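Local coordinates for protein serpin (Taeniopygia guttata, PDB 5HGC) that binds a cortisol-type steroid in a surface pocket of a serpin fold, and probably inhibits serine proteases, at residues A[12-17]-A[65-70]; A[235-240]-A[355-360]. All coordinates share one frame; numbering follows the deposited sequence.

How the interactions relate
Both contacts border the steroid pocket of this serpin, yet they do not touch: their centres are 22 Å apart and their nearest atoms about 7 Å. Interaction 1 comes first in the chain, setting the first turn of helix 12-29 against the loop between helices 55-64 and 74-89. Interaction 2 follows much later and is fully buried, pairing strand 233-240 with strand 355-361, flanked by strand 222-228 on the side of 233-240 and by strand 366-373 on the side of 355-361. The steroid HCY lies between them. Its ring with the ketone O1 meets helix 12-29, while its other end meets Phe-236 and Phe-360, so the helical part and the sheet each supply pocket wall.

Interaction 1 (A[12-17]-A[65-70]); sequences VPNNAD and LAFNLT. With HCY ((11alpha,14beta)-11,17,21-trihydroxypregn-4-ene-3,20-dione), chain B.
Asn-14 holds the loop by its side-chain amide: ND2 gives a hydrogen bond of 2.7 Å to the backbone O of Ala-66. The bond is nearly straight, 169° at the hydrogen, and it lands on a lone pair of the carbonyl while staying in the plane of the Asn-14 amide. With CG beside the backbone N and anti to the carbonyl carbon (chi1 -49°), the side chain leaves the helix toward the loop. A second polar link passes through a water, which donates to Asn-15 OD1 (2.7 Å) and to the O of Leu-65.

The loop turns here because helix 55-64 ends in a Schellman motif. Ala-66, with positive phi, is its C-prime residue, and the motif's backbone bonds run from Phe-67 N to Leu-62 O and from Ala-66 N to Glu-63 O.

Van der Waals contacts with the Phe-67 ring and Ala-66 add to these bonds. Asn-14 CB sits over one face of the Phe-67 ring toward its rim, a CH-pi contact 3.9 Å from the centroid, and the Asn-14 amide is only 20° from the ring plane. Asn-15 turns its amide steeply to the same ring, with OD1 3.6 Å from Phe-67 CZ. Were Asn-14 an alanine, Ala-66 O would probably be left without this donor and the Phe-67 ring without the amide that lies against CD1, though CB would remain. One turn on, Asp-17 CB meets Ala-66 CB at 3.9 Å, while its carboxylate reaches away to a salt bridge with Lys-254.

The steroid packs against other residues of this helical turn. Val-12 CG1 approaches HCY C4 at 3.4 Å, and Ala-16 CB touches C6 at 3.8 Å.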
ATOM      1  N   VAL A  12     -13.408  -5.713   4.465  1.00 28.95           N
ATOM      2  CA  VAL A  12     -12.187  -6.530   4.437  1.00 26.27           C
ATOM      3  C   VAL A  12     -12.033  -7.363   3.150  1.00 27.66           C
ATOM      4  O   VAL A  12     -10.944  -7.377   2.542  1.00 30.85           O
ATOM      5  CB  VAL A  12     -12.040  -7.326   5.749  1.00 25.71           C
ATOM      6  CG1 VAL A  12     -10.998  -8.384   5.585  1.00 25.86           C
ATOM      7  CG2 VAL A  12     -11.673  -6.416   6.916  1.00 23.55           C
ATOM      8  N   PRO A  13     -13.114  -8.015   2.686  1.00 29.11           N
ATOM      9  CA  PRO A  13     -12.884  -8.772   1.436  1.00 28.03           C
ATOM     10  C   PRO A  13     -12.758  -7.868   0.210  1.00 29.71           C
ATOM     11  O   PRO A  13     -11.939  -8.128  -0.702  1.00 30.23           O
ATOM     12  CB  PRO A  13     -14.111  -9.684   1.309  1.00 26.81           C
ATOM     13  CG  PRO A  13     -14.936  -9.452   2.527  1.00 27.14           C
ATOM     14  CD  PRO A  13     -14.464  -8.234   3.250  1.00 27.50           C
ATOM     15  N   ASN A  14     -13.545  -6.797   0.185  1.00 32.66           N
ATOM     16  CA  ASN A  14     -13.562  -5.912  -0.988  1.00 29.51           C
ATOM     17  C   ASN A  14     -12.198  -5.239  -1.126  1.00 27.38           C
ATOM     18  O   ASN A  14     -11.608  -5.272  -2.185  1.00 26.77           O
ATOM     19  CB  ASN A  14     -14.668  -4.882  -0.810  1.00 34.09           C
ATOM     20  CG  ASN A  14     -15.991  -5.512  -0.415  1.00 34.42           C
ATOM     21  OD1 ASN A  14     -16.312  -5.689   0.769  1.00 34.57           O
ATOM     22  ND2 ASN A  14     -16.753  -5.881  -1.415  1.00 35.52           N
ATOM     23  N   ASN A  15     -11.675  -4.672  -0.037  1.00 26.50           N
ATOM     24  CA  ASN A  15     -10.339  -4.064  -0.055  1.00 27.07           C
ATOM     25  C   ASN A  15      -9.229  -5.048  -0.457  1.00 26.68           C
ATOM     26  O   ASN A  15      -8.367  -4.690  -1.262  1.00 26.57           O
ATOM     27  CB  ASN A  15     -10.045  -3.312   1.255  1.00 27.39           C
ATOM     28  CG  ASN A  15     -10.881  -2.004   1.393  1.00 29.05           C
ATOM     29  OD1 ASN A  15     -11.517  -1.518   0.426  1.00 28.52           O
ATOM     30  ND2 ASN A  15     -10.884  -1.437   2.591  1.00 26.10           N
ATOM     31  N   ALA A  16      -9.321  -6.297  -0.006  1.00 24.98           N
ATOM     32  CA  ALA A  16      -8.312  -7.312  -0.387  1.00 26.34           C
ATOM     33  C   ALA A  16      -8.399  -7.679  -1.835  1.00 25.24           C
ATOM     34  O   ALA A  16      -7.381  -7.716  -2.516  1.00 26.09           O
ATOM     35  CB  ALA A  16      -8.398  -8.547   0.503  1.00 28.01           C
ATOM     36  N   ASP A  17      -9.616  -7.881  -2.342  1.00 28.32           N
ATOM     37  CA  ASP A  17      -9.814  -8.098  -3.808  1.00 27.83           C
ATOM     38  C   ASP A  17      -9.198  -6.992  -4.613  1.00 28.27           C
ATOM     39  O   ASP A  17      -8.440  -7.251  -5.543  1.00 34.27           O
ATOM     40  CB  ASP A  17     -11.289  -8.230  -4.176  1.00 32.25           C
ATOM     41  CG  ASP A  17     -11.946  -9.503  -3.611  1.00 37.90           C
ATOM     42  OD1 ASP A  17     -11.261 -10.533  -3.354  1.00 41.75           O
ATOM     43  OD2 ASP A  17     -13.185  -9.487  -3.452  1.00 41.35           O
ATOM     44  N   LEU A  65     -13.406  -0.388  -7.102  1.00 34.16           N
ATOM     45  CA  LEU A  65     -12.851  -0.670  -5.798  1.00 35.04           C
ATOM     46  C   LEU A  65     -13.272  -2.044  -5.213  1.00 37.61           C
ATOM     47  O   LEU A  65     -12.942  -2.316  -4.044  1.00 37.21           O
ATOM     48  CB  LEU A  65     -13.186   0.490  -4.836  1.00 31.93           C
ATOM     49  CG  LEU A  65     -12.422   1.820  -5.090  1.00 28.62           C
ATOM     50  CD1 LEU A  65     -12.929   2.866  -4.084  1.00 26.28           C
ATOM     51  CD2 LEU A  65     -10.892   1.707  -5.143  1.00 23.11           C
ATOM     52  N   ALA A  66     -13.992  -2.868  -6.019  1.00 34.86           N
ATOM     53  CA  ALA A  66     -14.514  -4.223  -5.691  1.00 33.06           C
ATOM     54  C   ALA A  66     -15.637  -4.257  -4.649  1.00 35.00           C
ATOM     55  O   ALA A  66     -15.748  -5.210  -3.869  1.00 35.81           O
ATOM     56  CB  ALA A  66     -13.394  -5.176  -5.298  1.00 30.83           C
ATOM     57  N   PHE A  67     -16.429  -3.195  -4.579  1.00 32.79           N
ATOM     58  CA  PHE A  67     -17.678  -3.235  -3.824  1.00 33.51           C
ATOM     59  C   PHE A  67     -18.869  -3.556  -4.748  1.00 39.43           C
ATOM     60  O   PHE A  67     -18.950  -3.052  -5.899  1.00 39.15           O
ATOM     61  CB  PHE A  67     -17.931  -1.901  -3.134  1.00 30.45           C
ATOM     62  CG  PHE A  67     -16.926  -1.572  -2.101  1.00 31.17           C
ATOM     63  CD1 PHE A  67     -17.009  -2.150  -0.830  1.00 27.04           C
ATOM     64  CD2 PHE A  67     -15.857  -0.679  -2.389  1.00 28.75           C
ATOM     65  CE1 PHE A  67     -16.062  -1.831   0.129  1.00 26.21           C
ATOM     66  CE2 PHE A  67     -14.897  -0.400  -1.418  1.00 26.53           C
ATOM     67  CZ  PHE A  67     -15.007  -0.990  -0.164  1.00 25.30           C
ATOM     68  N   ASN A  68     -19.802  -4.361  -4.243  1.00 40.84           N
ATOM     69  CA  ASN A  68     -21.001  -4.678  -4.999  1.00 47.43           C
ATOM     70  C   ASN A  68     -22.164  -3.938  -4.350  1.00 52.95           C
ATOM     71  O   ASN A  68     -22.648  -4.271  -3.246  1.00 51.61           O
ATOM     72  CB  ASN A  68     -21.207  -6.196  -5.060  1.00 57.32           C
ATOM     73  CG  ASN A  68     -22.522  -6.610  -5.720  1.00 66.34           C
ATOM     74  OD1 ASN A  68     -23.380  -5.778  -6.083  1.00 68.04           O
ATOM     75  ND2 ASN A  68     -22.693  -7.925  -5.859  1.00 61.55           N
ATOM     76  N   LEU A  69     -22.609  -2.911  -5.058  1.00 60.88           N
ATOM     77  CA  LEU A  69     -23.564  -1.965  -4.494  1.00 57.30           C
ATOM     78  C   LEU A  69     -24.919  -2.561  -4.153  1.00 58.89           C
ATOM     79  O   LEU A  69     -25.614  -2.044  -3.272  1.00 57.54           O
ATOM     80  CB  LEU A  69     -23.684  -0.744  -5.399  1.00 55.70           C
ATOM     81  CG  LEU A  69     -22.569   0.309  -5.306  1.00 53.74           C
ATOM     82  CD1 LEU A  69     -21.994   0.442  -3.890  1.00 55.26           C
ATOM     83  CD2 LEU A  69     -21.475  -0.016  -6.293  1.00 57.67           C
ATOM     84  N   THR A  70     -25.261  -3.676  -4.808  1.00 65.90           N
ATOM     85  CA  THR A  70     -26.488  -4.428  -4.489  1.00 68.63           C
ATOM     86  C   THR A  70     -26.371  -5.166  -3.142  1.00 68.35           C
ATOM     87  O   THR A  70     -27.378  -5.605  -2.609  1.00 76.91           O
ATOM     88  CB  THR A  70     -26.963  -5.370  -5.636  1.00 66.72           C
ATOM     89  OG1 THR A  70     -26.015  -6.430  -5.833  1.00 72.50           O
ATOM     90  CG2 THR A  70     -27.164  -4.598  -6.972  1.00 62.24           C
TER
HETATM   91  C1  HCY B 501      -8.979 -13.268   4.964  1.00 32.05           C
HETATM   92  C2  HCY B 501     -10.077 -13.305   3.905  1.00 35.05           C
HETATM   93  C3  HCY B 501     -10.436 -11.921   3.413  1.00 37.34           C
HETATM   94  C4  HCY B 501      -9.553 -10.764   3.696  1.00 33.61           C
HETATM   95  C5  HCY B 501      -8.289 -10.975   4.081  1.00 31.94           C
HETATM   96  C6  HCY B 501      -7.276  -9.863   3.915  1.00 32.07           C
HETATM   97  C7  HCY B 501      -6.459  -9.691   5.216  1.00 32.96           C
HETATM   98  C8  HCY B 501      -5.984 -10.983   5.889  1.00 28.27           C
HETATM   99  C9  HCY B 501      -7.163 -11.970   6.032  1.00 31.71           C
HETATM  100  C10 HCY B 501      -7.832 -12.300   4.679  1.00 33.16           C
HETATM  101  C12 HCY B 501      -6.112 -12.887   8.276  1.00 29.51           C
HETATM  102  C11 HCY B 501      -6.879 -13.195   6.971  1.00 33.73           C
HETATM  103  C13 HCY B 501      -4.914 -11.921   8.030  1.00 32.16           C
HETATM  104  C14 HCY B 501      -5.431 -10.699   7.268  1.00 27.26           C
HETATM  105  C15 HCY B 501      -4.389  -9.631   7.493  1.00 28.51           C
HETATM  106  C16 HCY B 501      -3.842  -9.882   8.892  1.00 30.90           C
HETATM  107  C17 HCY B 501      -4.365 -11.273   9.328  1.00 35.05           C
HETATM  108  C18 HCY B 501      -3.720 -12.594   7.291  1.00 28.93           C
HETATM  109  C19 HCY B 501      -6.897 -12.929   3.623  1.00 35.00           C
HETATM  110  C20 HCY B 501      -3.331 -12.084  10.087  1.00 38.23           C
HETATM  111  C21 HCY B 501      -3.753 -13.022  11.199  1.00 37.33           C
HETATM  112  O1  HCY B 501     -11.427 -11.783   2.725  1.00 41.86           O
HETATM  113  O2  HCY B 501      -6.078 -14.062   6.162  1.00 37.22           O
HETATM  114  O3  HCY B 501      -5.419 -11.101  10.303  1.00 37.09           O
HETATM  115  O4  HCY B 501      -2.143 -11.996   9.815  1.00 40.15           O
HETATM  116  O5  HCY B 501      -2.892 -14.146  11.027  1.00 45.83           O
HETATM  117  O   HOH W   1     -11.041  -1.204  -2.194  1.00 31.49           O

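Interaction 2 (A[235-240]-A[355-360]); sequences AFLVLP and FLMLIF. With HCY ((11alpha,14beta)-11,17,21-trihydroxypregn-4-ene-3,20-dione), chain B.
Strands 235-240 and 355-360 run antiparallel at 166°, joined by four backbone hydrogen bonds, two within the hydrogen-bonded pair Phe-236/Leu-358 and two within Val-238/Leu-356. Between and beside them lie the non-hydrogen-bonded pairs Leu-237/Met-357 and Ala-235/Ile-359.

On the face carrying Ala-235 and Leu-237, Met-357 reaches both neighbours. Its CG is anti to the backbone N (chi1 -180°) and the chain stays extended, so it runs alongside Leu-237, with Leu-237 CD2 3.9 Å from Met-357 CG, and carries CE to Ala-235 CB at 4.0 Å. On the other face, Val-238 CB and Leu-356 CB meet at 3.9 Å, and Val-238 also packs on Trp-260 of helix 254-263.

Nearer the steroid, Phe-360 turns its edge toward the face of Phe-236 in an offset edge-to-face pair, centroids 5.2 Å apart and planes at 80°. The closest carbons are Phe-236 CD1 and Phe-360 CE1, 3.5 Å apart. Both residues also touch HCY: Phe-360 CB packs on C15 at 3.5 Å, and ketone O4 lies at the edge of the Phe-236 ring, 3.7 Å from CE1.

Strands 222-228 and 366-373 flank the pair, giving the order 222-228, 233-240, 355-361, 366-373 characteristic of serpin sheet B, whose end here forms part of the steroid-binding site.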
ATOM      1  N   ALA A 235       4.075  -8.548   8.817  1.00 21.56           N
ATOM      2  CA  ALA A 235       4.659  -8.686   7.468  1.00 18.58           C
ATOM      3  C   ALA A 235       4.748 -10.145   7.002  1.00 18.01           C
ATOM      4  O   ALA A 235       5.310 -10.971   7.718  1.00 18.28           O
ATOM      5  CB  ALA A 235       6.002  -8.011   7.427  1.00 16.28           C
ATOM      6  N   PHE A 236       4.157 -10.470   5.852  1.00 17.85           N
ATOM      7  CA  PHE A 236       4.346 -11.796   5.153  1.00 20.01           C
ATOM      8  C   PHE A 236       5.440 -11.660   4.121  1.00 22.05           C
ATOM      9  O   PHE A 236       5.352 -10.789   3.255  1.00 22.92           O
ATOM     10  CB  PHE A 236       3.094 -12.233   4.397  1.00 19.03           C
ATOM     11  CG  PHE A 236       1.977 -12.722   5.291  1.00 20.24           C
ATOM     12  CD1 PHE A 236       1.407 -11.867   6.300  1.00 19.74           C
ATOM     13  CD2 PHE A 236       1.442 -14.013   5.117  1.00 19.95           C
ATOM     14  CE1 PHE A 236       0.351 -12.304   7.122  1.00 20.52           C
ATOM     15  CE2 PHE A 236       0.387 -14.457   5.941  1.00 21.13           C
ATOM     16  CZ  PHE A 236      -0.165 -13.604   6.930  1.00 20.40           C
ATOM     17  N   LEU A 237       6.487 -12.483   4.236  1.00 23.88           N
ATOM     18  CA  LEU A 237       7.651 -12.386   3.360  1.00 23.40           C
ATOM     19  C   LEU A 237       7.588 -13.647   2.538  1.00 27.33           C
ATOM     20  O   LEU A 237       7.620 -14.754   3.100  1.00 29.83           O
ATOM     21  CB  LEU A 237       8.915 -12.331   4.187  1.00 22.63           C
ATOM     22  CG  LEU A 237       8.801 -11.500   5.462  1.00 25.25           C
ATOM     23  CD1 LEU A 237      10.025 -11.697   6.370  1.00 25.46           C
ATOM     24  CD2 LEU A 237       8.607 -10.022   5.103  1.00 23.09           C
ATOM     25  N   VAL A 238       7.461 -13.483   1.223  1.00 28.20           N
ATOM     26  CA  VAL A 238       7.142 -14.589   0.321  1.00 28.30           C
ATOM     27  C   VAL A 238       8.278 -14.752  -0.655  1.00 28.63           C
ATOM     28  O   VAL A 238       8.571 -13.856  -1.449  1.00 33.82           O
ATOM     29  CB  VAL A 238       5.855 -14.337  -0.457  1.00 26.91           C
ATOM     30  CG1 VAL A 238       5.489 -15.553  -1.328  1.00 25.64           C
ATOM     31  CG2 VAL A 238       4.746 -13.990   0.501  1.00 23.21           C
ATOM     32  N   LEU A 239       8.928 -15.899  -0.563  1.00 30.50           N
ATOM     33  CA  LEU A 239      10.132 -16.237  -1.341  1.00 30.76           C
ATOM     34  C   LEU A 239       9.710 -17.314  -2.323  1.00 30.39           C
ATOM     35  O   LEU A 239       9.561 -18.448  -1.889  1.00 32.67           O
ATOM     36  CB  LEU A 239      11.219 -16.768  -0.421  1.00 27.76           C
ATOM     37  CG  LEU A 239      12.592 -16.968  -1.024  1.00 29.29           C
ATOM     38  CD1 LEU A 239      13.123 -15.658  -1.592  1.00 27.97           C
ATOM     39  CD2 LEU A 239      13.525 -17.480   0.045  1.00 25.61           C
ATOM     40  N   PRO A 240       9.434 -16.948  -3.603  1.00 29.73           N
ATOM     41  CA  PRO A 240       9.180 -18.003  -4.580  1.00 32.06           C
ATOM     42  C   PRO A 240      10.514 -18.619  -5.039  1.00 35.74           C
ATOM     43  O   PRO A 240      11.574 -17.921  -5.048  1.00 33.82           O
ATOM     44  CB  PRO A 240       8.480 -17.261  -5.725  1.00 29.99           C
ATOM     45  CG  PRO A 240       9.144 -15.917  -5.710  1.00 29.97           C
ATOM     46  CD  PRO A 240       9.376 -15.608  -4.239  1.00 29.58           C
ATOM     47  N   PHE A 355      11.523 -11.517  -3.937  1.00 33.36           N
ATOM     48  CA  PHE A 355      10.467 -11.912  -2.991  1.00 29.71           C
ATOM     49  C   PHE A 355       9.369 -10.858  -2.879  1.00 30.17           C
ATOM     50  O   PHE A 355       9.591  -9.705  -3.220  1.00 33.97           O
ATOM     51  CB  PHE A 355      11.098 -12.122  -1.625  1.00 24.94           C
ATOM     52  CG  PHE A 355      11.719 -10.876  -1.037  1.00 24.20           C
ATOM     53  CD1 PHE A 355      13.037 -10.502  -1.368  1.00 21.62           C
ATOM     54  CD2 PHE A 355      10.989 -10.089  -0.091  1.00 21.82           C
ATOM     55  CE1 PHE A 355      13.604  -9.360  -0.835  1.00 21.40           C
ATOM     56  CE2 PHE A 355      11.589  -8.980   0.495  1.00 23.41           C
ATOM     57  CZ  PHE A 355      12.891  -8.611   0.118  1.00 24.10           C
ATOM     58  N   LEU A 356       8.210 -11.248  -2.379  1.00 26.42           N
ATOM     59  CA  LEU A 356       7.174 -10.324  -2.022  1.00 24.05           C
ATOM     60  C   LEU A 356       7.253  -9.975  -0.554  1.00 27.48           C
ATOM     61  O   LEU A 356       7.631 -10.830   0.291  1.00 25.84           O
ATOM     62  CB  LEU A 356       5.807 -10.917  -2.301  1.00 23.81           C
ATOM     63  CG  LEU A 356       5.576 -11.495  -3.693  1.00 22.88           C
ATOM     64  CD1 LEU A 356       4.100 -11.817  -3.848  1.00 22.09           C
ATOM     65  CD2 LEU A 356       6.018 -10.521  -4.766  1.00 23.06           C
ATOM     66  N   MET A 357       6.917  -8.708  -0.249  1.00 27.44           N
ATOM     67  CA  MET A 357       6.657  -8.300   1.128  1.00 25.35           C
ATOM     68  C   MET A 357       5.220  -7.702   1.245  1.00 27.09           C
ATOM     69  O   MET A 357       4.873  -6.697   0.555  1.00 28.68           O
ATOM     70  CB  MET A 357       7.718  -7.354   1.612  1.00 23.25           C
ATOM     71  CG  MET A 357       7.444  -6.947   3.037  1.00 21.76           C
ATOM     72  SD  MET A 357       8.904  -6.083   3.616  1.00 27.91           S
ATOM     73  CE  MET A 357       8.712  -5.964   5.403  1.00 20.89           C
ATOM     74  N   LEU A 358       4.370  -8.342   2.059  1.00 23.13           N
ATOM     75  CA  LEU A 358       2.977  -7.903   2.167  1.00 22.13           C
ATOM     76  C   LEU A 358       2.728  -7.494   3.616  1.00 23.11           C
ATOM     77  O   LEU A 358       2.939  -8.294   4.547  1.00 24.19           O
ATOM     78  CB  LEU A 358       1.988  -8.974   1.720  1.00 22.16           C
ATOM     79  CG  LEU A 358       2.398  -9.800   0.494  1.00 23.31           C
ATOM     80  CD1 LEU A 358       1.421 -10.941   0.306  1.00 22.16           C
ATOM     81  CD2 LEU A 358       2.478  -8.943  -0.761  1.00 22.35           C
ATOM     82  N   ILE A 359       2.326  -6.238   3.820  1.00 20.55           N
ATOM     83  CA  ILE A 359       2.192  -5.735   5.180  1.00 19.30           C
ATOM     84  C   ILE A 359       0.746  -5.510   5.430  1.00 18.68           C
ATOM     85  O   ILE A 359       0.098  -4.847   4.637  1.00 19.95           O
ATOM     86  CB  ILE A 359       3.006  -4.479   5.390  1.00 18.02           C
ATOM     87  CG1 ILE A 359       4.487  -4.788   5.058  1.00 17.30           C
ATOM     88  CG2 ILE A 359       2.804  -3.969   6.796  1.00 17.56           C
ATOM     89  CD1 ILE A 359       5.439  -3.595   4.946  1.00 14.96           C
ATOM     90  N   PHE A 360       0.243  -6.093   6.509  1.00 19.36           N
ATOM     91  CA  PHE A 360      -1.176  -5.982   6.883  1.00 22.63           C
ATOM     92  C   PHE A 360      -1.356  -5.391   8.297  1.00 26.07           C
ATOM     93  O   PHE A 360      -0.420  -5.461   9.173  1.00 25.45           O
ATOM     94  CB  PHE A 360      -1.887  -7.335   6.881  1.00 22.66           C
ATOM     95  CG  PHE A 360      -1.741  -8.123   5.602  1.00 24.29           C
ATOM     96  CD1 PHE A 360      -0.651  -9.017   5.426  1.00 22.31           C
ATOM     97  CD2 PHE A 360      -2.693  -7.999   4.575  1.00 23.45           C
ATOM     98  CE1 PHE A 360      -0.508  -9.754   4.260  1.00 21.61           C
ATOM     99  CE2 PHE A 360      -2.543  -8.742   3.414  1.00 23.67           C
ATOM    100  CZ  PHE A 360      -1.455  -9.625   3.259  1.00 22.59           C
TER
HETATM  101  C1  HCY B 501      -8.979 -13.268   4.964  1.00 32.05           C
HETATM  102  C2  HCY B 501     -10.077 -13.305   3.905  1.00 35.05           C
HETATM  103  C3  HCY B 501     -10.436 -11.921   3.413  1.00 37.34           C
HETATM  104  C4  HCY B 501      -9.553 -10.764   3.696  1.00 33.61           C
HETATM  105  C5  HCY B 501      -8.289 -10.975   4.081  1.00 31.94           C
HETATM  106  C6  HCY B 501      -7.276  -9.863   3.915  1.00 32.07           C
HETATM  107  C7  HCY B 501      -6.459  -9.691   5.216  1.00 32.96           C
HETATM  108  C8  HCY B 501      -5.984 -10.983   5.889  1.00 28.27           C
HETATM  109  C9  HCY B 501      -7.163 -11.970   6.032  1.00 31.71           C
HETATM  110  C10 HCY B 501      -7.832 -12.300   4.679  1.00 33.16           C
HETATM  111  C12 HCY B 501      -6.112 -12.887   8.276  1.00 29.51           C
HETATM  112  C11 HCY B 501      -6.879 -13.195   6.971  1.00 33.73           C
HETATM  113  C13 HCY B 501      -4.914 -11.921   8.030  1.00 32.16           C
HETATM  114  C14 HCY B 501      -5.431 -10.699   7.268  1.00 27.26           C
HETATM  115  C15 HCY B 501      -4.389  -9.631   7.493  1.00 28.51           C
HETATM  116  C16 HCY B 501      -3.842  -9.882   8.892  1.00 30.90           C
HETATM  117  C17 HCY B 501      -4.365 -11.273   9.328  1.00 35.05           C
HETATM  118  C18 HCY B 501      -3.720 -12.594   7.291  1.00 28.93           C
HETATM  119  C19 HCY B 501      -6.897 -12.929   3.623  1.00 35.00           C
HETATM  120  C20 HCY B 501      -3.331 -12.084  10.087  1.00 38.23           C
HETATM  121  C21 HCY B 501      -3.753 -13.022  11.199  1.00 37.33           C
HETATM  122  O1  HCY B 501     -11.427 -11.783   2.725  1.00 41.86           O
HETATM  123  O2  HCY B 501      -6.078 -14.062   6.162  1.00 37.22           O
HETATM  124  O3  HCY B 501      -5.419 -11.101  10.303  1.00 37.09           O
HETATM  125  O4  HCY B 501      -2.143 -11.996   9.815  1.00 40.15           O
HETATM  126  O5  HCY B 501      -2.892 -14.146  11.027  1.00 45.83           O